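Local coordinates for protein Alpha/beta hydrolase (Streptomyces albidoflavus, PDB 6KSU) that probably cyclises non-ribosomal peptides by macrolactamization, acting as a stand-alone cyclase of the penicillin-binding-protein type, at residues A[85-96]-A[192-203]; A[209-217]-A[247-258]. All blocks are in the same frame, centred on the assembly; numbering follows the deposited sequence.

Interaction 1 is a buried helix crossing, interaction 2 a partly exposed loop pairing, and their chemistry differs accordingly. In the first, helix 85-98 meets helix 194-206 through interlocking leucines, with few polar bonds. The second has no helix-helix packing; loop 209-217 runs beside 247-258, joined mainly by backbone hydrogen bonds, a bridging water and apolar side chains such as L213, L249 and V258. The centres of interaction 1 and interaction 2 lie about 12 Å apart, and the two touch directly. T89 and W195 each reach from interaction 1 to interaction 2, W195 NE1 probably bonding H214 O at 3.0 Å, so helix 194-206 also backs the loop.

Interaction 1 of 2, residues A[85-96]-A[192-203]; sequences TKFLTAELVMQF and MDWWTAMDSCLL
T89 OG1 is held by two partners: the indole NE1 of W194 donates to it at 3.1 Å, and it also hydrogen-bonds the backbone oxygen of A253. The indole bond is bent, 138° at the hydrogen, with the hydroxyl oxygen tilted from the ring plane. W194 reaches across because its CG stands anti to the backbone N (chi1 171°), which swings the indole out toward the other helix. Near the far end of the contact Q95 makes the shorter bond, its NE2 giving a proton to C201 O at 2.7 Å. That oxygen lies in the plane of the Q95 amide.

Hydrophobic knobs-into-holes packing fills the space between these two bonds, where segments 85-96 and 194-203 of two helices of the beta-lactamase-type domain cross at 73°. L92 enters among W194, A197, M198 and C201, its CD2 resting 3.5 Å from M198 N and CD1 against the CB of C201. In the reciprocal hole, L202 is surrounded by L88, E91, L92 and Q95; its CD2 lies 3.6 Å from E91 CB. M198, bent at chi2 and chi3, folds its CE back onto the turn of L88 and T89, 3.8 Å from L88 CB. At one margin C201 SG approaches F96 obliquely, 4.1 Å from CZ, in a sulfur-aromatic contact, while M192 CE comes to the ring edge. E91 OE1 is buried here without a polar partner, whereas OE2 bonds H271. The same helix carries K86, probably the lysine of an SxxK motif, whose NZ is hydrogen-bonded to N176 and A254 O.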
loop_
_atom_site.group_PDB
_atom_site.type_symbol
_atom_site.label_atom_id
_atom_site.label_comp_id
_atom_site.label_asym_id
_atom_site.label_seq_id
_atom_site.Cartn_x
_atom_site.Cartn_y
_atom_site.Cartn_z
ATOM N N THR A 85 -4.672 -2.841 3.591
ATOM C CA THR A 85 -5.563 -3.977 3.366
ATOM C C THR A 85 -4.917 -5.066 2.501
ATOM O O THR A 85 -5.254 -6.255 2.628
ATOM C CB THR A 85 -6.862 -3.474 2.705
ATOM O OG1 THR A 85 -7.506 -2.495 3.545
ATOM C CG2 THR A 85 -7.841 -4.637 2.453
ATOM N N LYS A 86 -4.012 -4.677 1.594
ATOM C CA LYS A 86 -3.425 -5.641 0.661
ATOM C C LYS A 86 -2.606 -6.696 1.389
ATOM O O LYS A 86 -2.453 -7.823 0.898
ATOM C CB LYS A 86 -2.547 -4.905 -0.366
ATOM C CG LYS A 86 -3.343 -4.102 -1.342
ATOM C CD LYS A 86 -2.449 -3.221 -2.193
ATOM C CE LYS A 86 -3.283 -2.603 -3.289
ATOM N NZ LYS A 86 -4.044 -1.424 -2.778
ATOM N N PHE A 87 -2.051 -6.350 2.545
ATOM C CA PHE A 87 -1.303 -7.338 3.309
ATOM C C PHE A 87 -2.229 -8.420 3.866
ATOM O O PHE A 87 -1.851 -9.587 3.928
ATOM C CB PHE A 87 -0.509 -6.612 4.396
ATOM C CG PHE A 87 0.134 -7.504 5.421
ATOM C CD1 PHE A 87 1.244 -8.263 5.109
ATOM C CD2 PHE A 87 -0.326 -7.506 6.726
ATOM C CE1 PHE A 87 1.867 -9.066 6.068
ATOM C CE2 PHE A 87 0.284 -8.304 7.691
ATOM C CZ PHE A 87 1.383 -9.089 7.354
ATOM N N LEU A 88 -3.465 -8.074 4.202
ATOM C CA LEU A 88 -4.373 -9.094 4.723
ATOM C C LEU A 88 -4.988 -9.899 3.593
ATOM O O LEU A 88 -5.131 -11.124 3.705
ATOM C CB LEU A 88 -5.439 -8.428 5.585
ATOM C CG LEU A 88 -4.596 -7.806 6.700
ATOM C CD1 LEU A 88 -4.714 -6.290 6.715
ATOM C CD2 LEU A 88 -4.932 -8.410 8.030
ATOM N N THR A 89 -5.311 -9.225 2.488
ATOM C CA THR A 89 -5.739 -9.919 1.283
ATOM C C THR A 89 -4.668 -10.895 0.810
ATOM O O THR A 89 -4.968 -12.043 0.450
ATOM C CB THR A 89 -6.068 -8.900 0.193
ATOM O OG1 THR A 89 -7.333 -8.315 0.501
ATOM C CG2 THR A 89 -6.134 -9.590 -1.198
ATOM N N ALA A 90 -3.405 -10.447 0.801
ATOM C CA ALA A 90 -2.314 -11.347 0.451
ATOM C C ALA A 90 -2.254 -12.504 1.425
ATOM O O ALA A 90 -2.060 -13.660 1.025
ATOM C CB ALA A 90 -0.981 -10.612 0.448
ATOM N N GLU A 91 -2.428 -12.206 2.712
ATOM C CA GLU A 91 -2.418 -13.251 3.714
ATOM C C GLU A 91 -3.560 -14.237 3.481
ATOM O O GLU A 91 -3.381 -15.454 3.600
ATOM C CB GLU A 91 -2.488 -12.603 5.090
ATOM C CG GLU A 91 -1.114 -12.115 5.628
ATOM C CD GLU A 91 -1.179 -11.847 7.144
ATOM O OE1 GLU A 91 -2.286 -11.547 7.626
ATOM O OE2 GLU A 91 -0.158 -11.965 7.852
ATOM N N LEU A 92 -4.730 -13.719 3.121
ATOM C CA LEU A 92 -5.871 -14.556 2.810
ATOM C C LEU A 92 -5.582 -15.437 1.600
ATOM O O LEU A 92 -5.818 -16.652 1.629
ATOM C CB LEU A 92 -7.077 -13.659 2.568
ATOM C CG LEU A 92 -8.390 -14.369 2.297
ATOM C CD1 LEU A 92 -8.632 -15.383 3.389
ATOM C CD2 LEU A 92 -9.515 -13.340 2.238
ATOM N N VAL A 93 -5.038 -14.839 0.532
ATOM C CA VAL A 93 -4.710 -15.601 -0.673
ATOM C C VAL A 93 -3.696 -16.693 -0.348
ATOM O O VAL A 93 -3.810 -17.838 -0.818
ATOM C CB VAL A 93 -4.186 -14.652 -1.783
ATOM C CG1 VAL A 93 -3.614 -15.443 -2.935
ATOM C CG2 VAL A 93 -5.269 -13.741 -2.275
ATOM N N MET A 94 -2.689 -16.356 0.464
ATOM C CA MET A 94 -1.665 -17.343 0.778
ATOM C C MET A 94 -2.227 -18.513 1.582
ATOM O O MET A 94 -1.712 -19.628 1.465
ATOM C CB MET A 94 -0.503 -16.696 1.528
ATOM C CG MET A 94 0.333 -15.746 0.698
ATOM S SD MET A 94 0.936 -16.416 -0.890
ATOM C CE MET A 94 2.397 -17.261 -0.328
ATOM N N GLN A 95 -3.262 -18.285 2.409
ATOM C CA GLN A 95 -3.903 -19.402 3.107
ATOM C C GLN A 95 -4.438 -20.438 2.130
ATOM O O GLN A 95 -4.276 -21.649 2.344
ATOM C CB GLN A 95 -5.055 -18.910 3.972
ATOM C CG GLN A 95 -4.715 -18.515 5.364
ATOM C CD GLN A 95 -5.973 -18.143 6.110
ATOM O OE1 GLN A 95 -7.033 -17.991 5.500
ATOM N NE2 GLN A 95 -5.880 -18.027 7.428
ATOM N N PHE A 96 -5.116 -19.979 1.066
ATOM C CA PHE A 96 -5.724 -20.908 0.117
ATOM C C PHE A 96 -4.662 -21.679 -0.643
ATOM O O PHE A 96 -4.848 -22.859 -0.954
ATOM C CB PHE A 96 -6.652 -20.145 -0.834
ATOM C CG PHE A 96 -7.960 -19.801 -0.222
ATOM C CD1 PHE A 96 -9.021 -20.695 -0.271
ATOM C CD2 PHE A 96 -8.117 -18.613 0.478
ATOM C CE1 PHE A 96 -10.225 -20.396 0.340
ATOM C CE2 PHE A 96 -9.319 -18.306 1.096
ATOM C CZ PHE A 96 -10.375 -19.194 1.023
ATOM N N MET A 192 -16.830 -18.327 -1.159
ATOM C CA MET A 192 -17.348 -17.177 -0.432
ATOM C C MET A 192 -16.831 -15.869 -1.011
ATOM O O MET A 192 -15.715 -15.793 -1.535
ATOM C CB MET A 192 -16.979 -17.227 1.053
ATOM C CG MET A 192 -16.999 -18.581 1.666
ATOM S SD MET A 192 -16.044 -18.498 3.178
ATOM C CE MET A 192 -14.497 -19.184 2.630
ATOM N N ASP A 193 -17.648 -14.827 -0.871
ATOM C CA ASP A 193 -17.221 -13.487 -1.237
ATOM C C ASP A 193 -16.026 -13.049 -0.384
ATOM O O ASP A 193 -15.732 -13.627 0.675
ATOM C CB ASP A 193 -18.380 -12.510 -1.087
ATOM C CG ASP A 193 -18.783 -12.299 0.365
ATOM O OD1 ASP A 193 -18.090 -11.528 1.068
ATOM O OD2 ASP A 193 -19.791 -12.896 0.810
ATOM N N TRP A 194 -15.331 -12.009 -0.858
ATOM C CA TRP A 194 -14.098 -11.581 -0.197
ATOM C C TRP A 194 -14.331 -11.214 1.269
ATOM O O TRP A 194 -13.520 -11.564 2.129
ATOM C CB TRP A 194 -13.463 -10.394 -0.941
ATOM C CG TRP A 194 -12.322 -9.789 -0.173
ATOM C CD1 TRP A 194 -11.028 -10.212 -0.170
ATOM C CD2 TRP A 194 -12.378 -8.656 0.721
ATOM N NE1 TRP A 194 -10.262 -9.407 0.663
ATOM C CE2 TRP A 194 -11.069 -8.448 1.217
ATOM C CE3 TRP A 194 -13.404 -7.789 1.129
ATOM C CZ2 TRP A 194 -10.763 -7.435 2.115
ATOM C CZ3 TRP A 194 -13.104 -6.783 2.025
ATOM C CH2 TRP A 194 -11.787 -6.601 2.502
ATOM N N TRP A 195 -15.417 -10.493 1.570
ATOM C CA TRP A 195 -15.717 -10.139 2.963
ATOM C C TRP A 195 -15.867 -11.384 3.834
ATOM O O TRP A 195 -15.211 -11.514 4.880
ATOM C CB TRP A 195 -16.997 -9.307 3.047
ATOM C CG TRP A 195 -16.916 -7.911 2.516
ATOM C CD1 TRP A 195 -16.793 -6.765 3.247
ATOM C CD2 TRP A 195 -17.007 -7.501 1.141
ATOM N NE1 TRP A 195 -16.778 -5.672 2.414
ATOM C CE2 TRP A 195 -16.907 -6.094 1.118
ATOM C CE3 TRP A 195 -17.148 -8.187 -0.069
ATOM C CZ2 TRP A 195 -16.960 -5.360 -0.063
ATOM C CZ3 TRP A 195 -17.193 -7.453 -1.250
ATOM C CH2 TRP A 195 -17.095 -6.054 -1.236
ATOM N N THR A 196 -16.745 -12.305 3.422
ATOM C CA THR A 196 -17.004 -13.491 4.226
ATOM C C THR A 196 -15.725 -14.289 4.432
ATOM O O THR A 196 -15.434 -14.735 5.546
ATOM C CB THR A 196 -18.081 -14.349 3.561
ATOM O OG1 THR A 196 -19.271 -13.571 3.392
ATOM C CG2 THR A 196 -18.397 -15.582 4.394
ATOM N N ALA A 197 -14.934 -14.451 3.376
ATOM C CA ALA A 197 -13.709 -15.232 3.475
ATOM C C ALA A 197 -12.670 -14.520 4.333
ATOM O O ALA A 197 -12.009 -15.154 5.167
ATOM C CB ALA A 197 -13.163 -15.507 2.072
ATOM N N MET A 198 -12.502 -13.202 4.138
ATOM C CA MET A 198 -11.600 -12.438 4.994
ATOM C C MET A 198 -11.978 -12.601 6.467
ATOM O O MET A 198 -11.122 -12.857 7.326
ATOM C CB MET A 198 -11.628 -10.961 4.575
ATOM C CG MET A 198 -10.758 -10.031 5.381
ATOM S SD MET A 198 -9.005 -10.477 5.409
ATOM C CE MET A 198 -8.421 -9.950 3.802
ATOM N N ASP A 199 -13.265 -12.467 6.775
ATOM C CA ASP A 199 -13.716 -12.641 8.154
ATOM C C ASP A 199 -13.429 -14.061 8.648
ATOM O O ASP A 199 -12.614 -14.269 9.553
ATOM C CB ASP A 199 -15.209 -12.298 8.253
ATOM C CG ASP A 199 -15.735 -12.298 9.701
ATOM O OD1 ASP A 199 -14.955 -12.541 10.651
ATOM O OD2 ASP A 199 -16.941 -12.051 9.884
ATOM N N SER A 200 -14.044 -15.059 8.017
ATOM C CA SER A 200 -14.019 -16.416 8.564
ATOM C C SER A 200 -12.655 -17.093 8.442
ATOM O O SER A 200 -12.345 -17.984 9.234
ATOM C CB SER A 200 -15.075 -17.265 7.870
ATOM O OG SER A 200 -14.810 -17.319 6.484
ATOM N N CYS A 201 -11.832 -16.735 7.462
ATOM C CA CYS A 201 -10.580 -17.471 7.309
ATOM C C CYS A 201 -9.385 -16.812 7.981
ATOM O O CYS A 201 -8.371 -17.485 8.192
ATOM C CB CYS A 201 -10.253 -17.693 5.826
ATOM S SG CYS A 201 -11.536 -18.633 4.919
ATOM N N LEU A 202 -9.465 -15.525 8.325
ATOM C CA LEU A 202 -8.267 -14.835 8.776
ATOM C C LEU A 202 -8.536 -13.907 9.953
ATOM O O LEU A 202 -7.851 -13.976 10.973
ATOM C CB LEU A 202 -7.657 -14.039 7.613
ATOM C CG LEU A 202 -6.280 -13.467 7.934
ATOM C CD1 LEU A 202 -5.351 -14.619 8.293
ATOM C CD2 LEU A 202 -5.728 -12.672 6.765
ATOM N N LEU A 203 -9.488 -12.993 9.799
ATOM C CA LEU A 203 -9.761 -12.041 10.871
ATOM C C LEU A 203 -10.259 -12.758 12.123
ATOM O O LEU A 203 -9.710 -12.572 13.214
ATOM C CB LEU A 203 -10.761 -10.990 10.388
ATOM C CG LEU A 203 -10.341 -10.192 9.139
ATOM C CD1 LEU A 203 -11.285 -9.050 8.933
ATOM C CD2 LEU A 203 -8.896 -9.678 9.260
#

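Interaction 2 of 2, residues A[209-217]-A[247-258]; sequences EPAFLHDPR and ASLSLAAAGGLV
The backbones of A211-L213 and G256-V258 meet most closely in this contact, where F212 and L257 form a single beta bridge. L213 N donates to G256 O at 2.7 Å, a fairly straight bond of 163°, and V258 N gives to A211 O at 2.9 Å from well above that carbonyl's plane. V258 packs its side chain against A211 and L213: its CG2 lies 3.3 Å from L213 N and also meets L213 CD2, while its CB faces A211 CB. L213 extends CD1 past G255 O to the methyl of A247. F212 and L257 lie side by side, CE1 of the ring 3.9 Å from L257 CD2.

The contact slackens toward H214 and P216. H214, exposed to solvent, turns its ring edge to A247 O, but the bond from NE2 is weak, with an angle of only 119° despite its 2.6 Å length. L249 meets both residues, its CD1 3.6 Å from H214 CB and also against P216 CD. Past the opposite end of the bridge a water joins E209 O, A211 N and V258 O. The bridge brings the loop against the turn after helix 252-255, where the amide N of L257 donates to T85 OG1 and G255 lies near the probable SxxK site, an arrangement consistent with the active-site rim of a serine beta-lactamase or penicillin-binding-protein fold.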
loop_
_atom_site.group_PDB
_atom_site.type_symbol
_atom_site.label_atom_id
_atom_site.label_comp_id
_atom_site.label_asym_id
_atom_site.label_seq_id
_atom_site.Cartn_x
_atom_site.Cartn_y
_atom_site.Cartn_z
ATOM N N GLU A 209 -11.787 -8.071 15.279
ATOM C CA GLU A 209 -13.161 -7.709 14.990
ATOM C C GLU A 209 -13.256 -7.138 13.577
ATOM O O GLU A 209 -12.636 -6.107 13.287
ATOM C CB GLU A 209 -13.689 -6.711 15.998
ATOM C CG GLU A 209 -15.102 -6.270 15.649
ATOM C CD GLU A 209 -15.848 -5.641 16.812
ATOM O OE1 GLU A 209 -15.188 -5.213 17.798
ATOM O OE2 GLU A 209 -17.098 -5.568 16.715
ATOM N N PRO A 210 -14.019 -7.761 12.684
ATOM C CA PRO A 210 -14.055 -7.315 11.286
ATOM C C PRO A 210 -14.792 -5.994 11.129
ATOM O O PRO A 210 -15.870 -5.798 11.686
ATOM C CB PRO A 210 -14.801 -8.450 10.571
ATOM C CG PRO A 210 -14.766 -9.620 11.542
ATOM C CD PRO A 210 -14.801 -8.995 12.894
ATOM N N ALA A 211 -14.220 -5.103 10.330
ATOM C CA ALA A 211 -14.896 -3.870 9.984
ATOM C C ALA A 211 -14.405 -3.431 8.610
ATOM O O ALA A 211 -13.262 -3.704 8.217
ATOM C CB ALA A 211 -14.654 -2.795 11.047
ATOM N N PHE A 212 -15.288 -2.764 7.874
ATOM C CA PHE A 212 -15.024 -2.412 6.494
ATOM C C PHE A 212 -15.501 -0.991 6.253
ATOM O O PHE A 212 -16.436 -0.526 6.908
ATOM C CB PHE A 212 -15.736 -3.362 5.527
ATOM C CG PHE A 212 -15.455 -4.827 5.793
ATOM C CD1 PHE A 212 -14.401 -5.474 5.165
ATOM C CD2 PHE A 212 -16.248 -5.554 6.679
ATOM C CE1 PHE A 212 -14.145 -6.816 5.408
ATOM C CE2 PHE A 212 -15.997 -6.889 6.926
ATOM C CZ PHE A 212 -14.940 -7.522 6.288
ATOM N N LEU A 213 -14.835 -0.307 5.310
ATOM C CA LEU A 213 -15.361 0.940 4.766
ATOM C C LEU A 213 -16.796 0.749 4.292
ATOM O O LEU A 213 -17.693 1.511 4.662
ATOM C CB LEU A 213 -14.467 1.438 3.617
ATOM C CG LEU A 213 -13.104 1.906 4.119
ATOM C CD1 LEU A 213 -12.200 2.467 2.982
ATOM C CD2 LEU A 213 -13.347 2.954 5.245
ATOM N N HIS A 214 -17.034 -0.281 3.488
ATOM C CA HIS A 214 -18.376 -0.621 3.030
ATOM C C HIS A 214 -18.563 -2.123 3.068
ATOM O O HIS A 214 -17.769 -2.866 2.478
ATOM C CB HIS A 214 -18.628 -0.120 1.602
ATOM C CG HIS A 214 -18.305 1.326 1.405
ATOM N ND1 HIS A 214 -19.056 2.337 1.968
ATOM C CD2 HIS A 214 -17.315 1.932 0.702
ATOM C CE1 HIS A 214 -18.542 3.505 1.621
ATOM N NE2 HIS A 214 -17.486 3.288 0.854
ATOM N N ASP A 215 -19.632 -2.558 3.721
ATOM C CA ASP A 215 -20.016 -3.967 3.757
ATOM C C ASP A 215 -21.328 -4.143 3.003
ATOM O O ASP A 215 -22.392 -3.755 3.523
ATOM C CB ASP A 215 -20.146 -4.447 5.203
ATOM C CG ASP A 215 -20.268 -5.954 5.315
ATOM O OD1 ASP A 215 -20.537 -6.598 4.285
ATOM O OD2 ASP A 215 -20.136 -6.500 6.441
ATOM N N PRO A 216 -21.319 -4.703 1.791
ATOM C CA PRO A 216 -22.566 -4.858 1.024
ATOM C C PRO A 216 -23.419 -6.046 1.441
ATOM O O PRO A 216 -24.456 -6.279 0.813
ATOM C CB PRO A 216 -22.060 -5.037 -0.418
ATOM C CG PRO A 216 -20.724 -5.688 -0.253
ATOM C CD PRO A 216 -20.146 -5.214 1.063
ATOM N N ARG A 217 -23.024 -6.803 2.456
ATOM C CA ARG A 217 -23.875 -7.936 2.804
ATOM C C ARG A 217 -24.913 -7.518 3.838
ATOM O O ARG A 217 -24.643 -6.657 4.682
ATOM C CB ARG A 217 -23.041 -9.089 3.363
ATOM C CG ARG A 217 -21.842 -9.505 2.518
ATOM C CD ARG A 217 -20.824 -10.259 3.369
ATOM N NE ARG A 217 -20.352 -9.421 4.472
ATOM C CZ ARG A 217 -19.668 -9.859 5.525
ATOM N NH1 ARG A 217 -19.377 -11.152 5.646
ATOM N NH2 ARG A 217 -19.285 -8.996 6.464
ATOM N N ALA A 247 -15.201 6.440 -1.058
ATOM C CA ALA A 247 -14.422 5.254 -1.382
ATOM C C ALA A 247 -15.358 4.269 -2.059
ATOM O O ALA A 247 -16.342 3.828 -1.454
ATOM C CB ALA A 247 -13.784 4.648 -0.129
ATOM N N SER A 248 -15.077 3.958 -3.321
ATOM C CA SER A 248 -15.959 3.081 -4.067
ATOM C C SER A 248 -15.980 1.688 -3.442
ATOM O O SER A 248 -15.000 1.230 -2.850
ATOM C CB SER A 248 -15.533 3.012 -5.532
ATOM O OG SER A 248 -14.633 1.945 -5.761
ATOM N N LEU A 249 -17.132 1.026 -3.569
ATOM C CA LEU A 249 -17.312 -0.309 -3.016
ATOM C C LEU A 249 -16.306 -1.300 -3.595
ATOM O O LEU A 249 -15.756 -2.134 -2.867
ATOM C CB LEU A 249 -18.741 -0.783 -3.282
ATOM C CG LEU A 249 -18.982 -2.225 -2.830
ATOM C CD1 LEU A 249 -18.996 -2.270 -1.294
ATOM C CD2 LEU A 249 -20.255 -2.828 -3.429
ATOM N N SER A 250 -16.044 -1.214 -4.900
ATOM C CA SER A 250 -15.184 -2.178 -5.582
ATOM C C SER A 250 -13.739 -2.155 -5.099
ATOM O O SER A 250 -12.999 -3.098 -5.382
ATOM C CB SER A 250 -15.223 -1.919 -7.086
ATOM O OG SER A 250 -15.010 -0.544 -7.338
ATOM N N LEU A 251 -13.311 -1.122 -4.378
ATOM C CA LEU A 251 -11.930 -1.092 -3.905
ATOM C C LEU A 251 -11.680 -1.992 -2.696
ATOM O O LEU A 251 -10.522 -2.118 -2.276
ATOM C CB LEU A 251 -11.519 0.351 -3.584
ATOM C CG LEU A 251 -11.193 1.161 -4.852
ATOM C CD1 LEU A 251 -11.582 2.649 -4.753
ATOM C CD2 LEU A 251 -9.722 0.994 -5.235
ATOM N N ALA A 252 -12.718 -2.676 -2.192
ATOM C CA ALA A 252 -12.684 -3.310 -0.871
ATOM C C ALA A 252 -11.482 -4.227 -0.672
ATOM O O ALA A 252 -10.771 -4.111 0.334
ATOM C CB ALA A 252 -13.979 -4.091 -0.636
ATOM N N ALA A 253 -11.259 -5.180 -1.594
ATOM C CA ALA A 253 -10.148 -6.116 -1.427
ATOM C C ALA A 253 -8.791 -5.428 -1.535
ATOM O O ALA A 253 -7.765 -6.027 -1.173
ATOM C CB ALA A 253 -10.234 -7.262 -2.459
ATOM N N ALA A 254 -8.757 -4.200 -2.041
ATOM C CA ALA A 254 -7.518 -3.447 -2.139
ATOM C C ALA A 254 -7.355 -2.397 -1.038
ATOM O O ALA A 254 -6.219 -2.043 -0.718
ATOM C CB ALA A 254 -7.418 -2.774 -3.522
ATOM N N GLY A 255 -8.443 -1.903 -0.436
ATOM C CA GLY A 255 -8.293 -0.839 0.552
ATOM C C GLY A 255 -9.389 -0.656 1.591
ATOM O O GLY A 255 -9.344 0.310 2.362
ATOM N N GLY A 256 -10.369 -1.551 1.640
ATOM C CA GLY A 256 -11.562 -1.310 2.427
ATOM C C GLY A 256 -11.612 -1.829 3.851
ATOM O O GLY A 256 -12.674 -1.729 4.469
ATOM N N LEU A 257 -10.528 -2.396 4.384
ATOM C CA LEU A 257 -10.504 -2.896 5.749
ATOM C C LEU A 257 -10.310 -1.773 6.765
ATOM O O LEU A 257 -9.640 -0.765 6.510
ATOM C CB LEU A 257 -9.396 -3.922 5.945
ATOM C CG LEU A 257 -9.901 -5.349 5.890
ATOM C CD1 LEU A 257 -8.730 -6.313 5.790
ATOM C CD2 LEU A 257 -10.788 -5.629 7.107
ATOM N N VAL A 258 -10.886 -1.981 7.943
ATOM C CA VAL A 258 -10.937 -0.997 9.026
ATOM C C VAL A 258 -10.573 -1.714 10.322
ATOM O O VAL A 258 -11.268 -2.651 10.731
ATOM C CB VAL A 258 -12.339 -0.363 9.133
ATOM C CG1 VAL A 258 -12.456 0.562 10.364
ATOM C CG2 VAL A 258 -12.706 0.369 7.801
HETATM O O HOH W 1 -11.346 -5.543 10.905
HETATM O O HOH W 2 -15.107 -1.985 2.227
#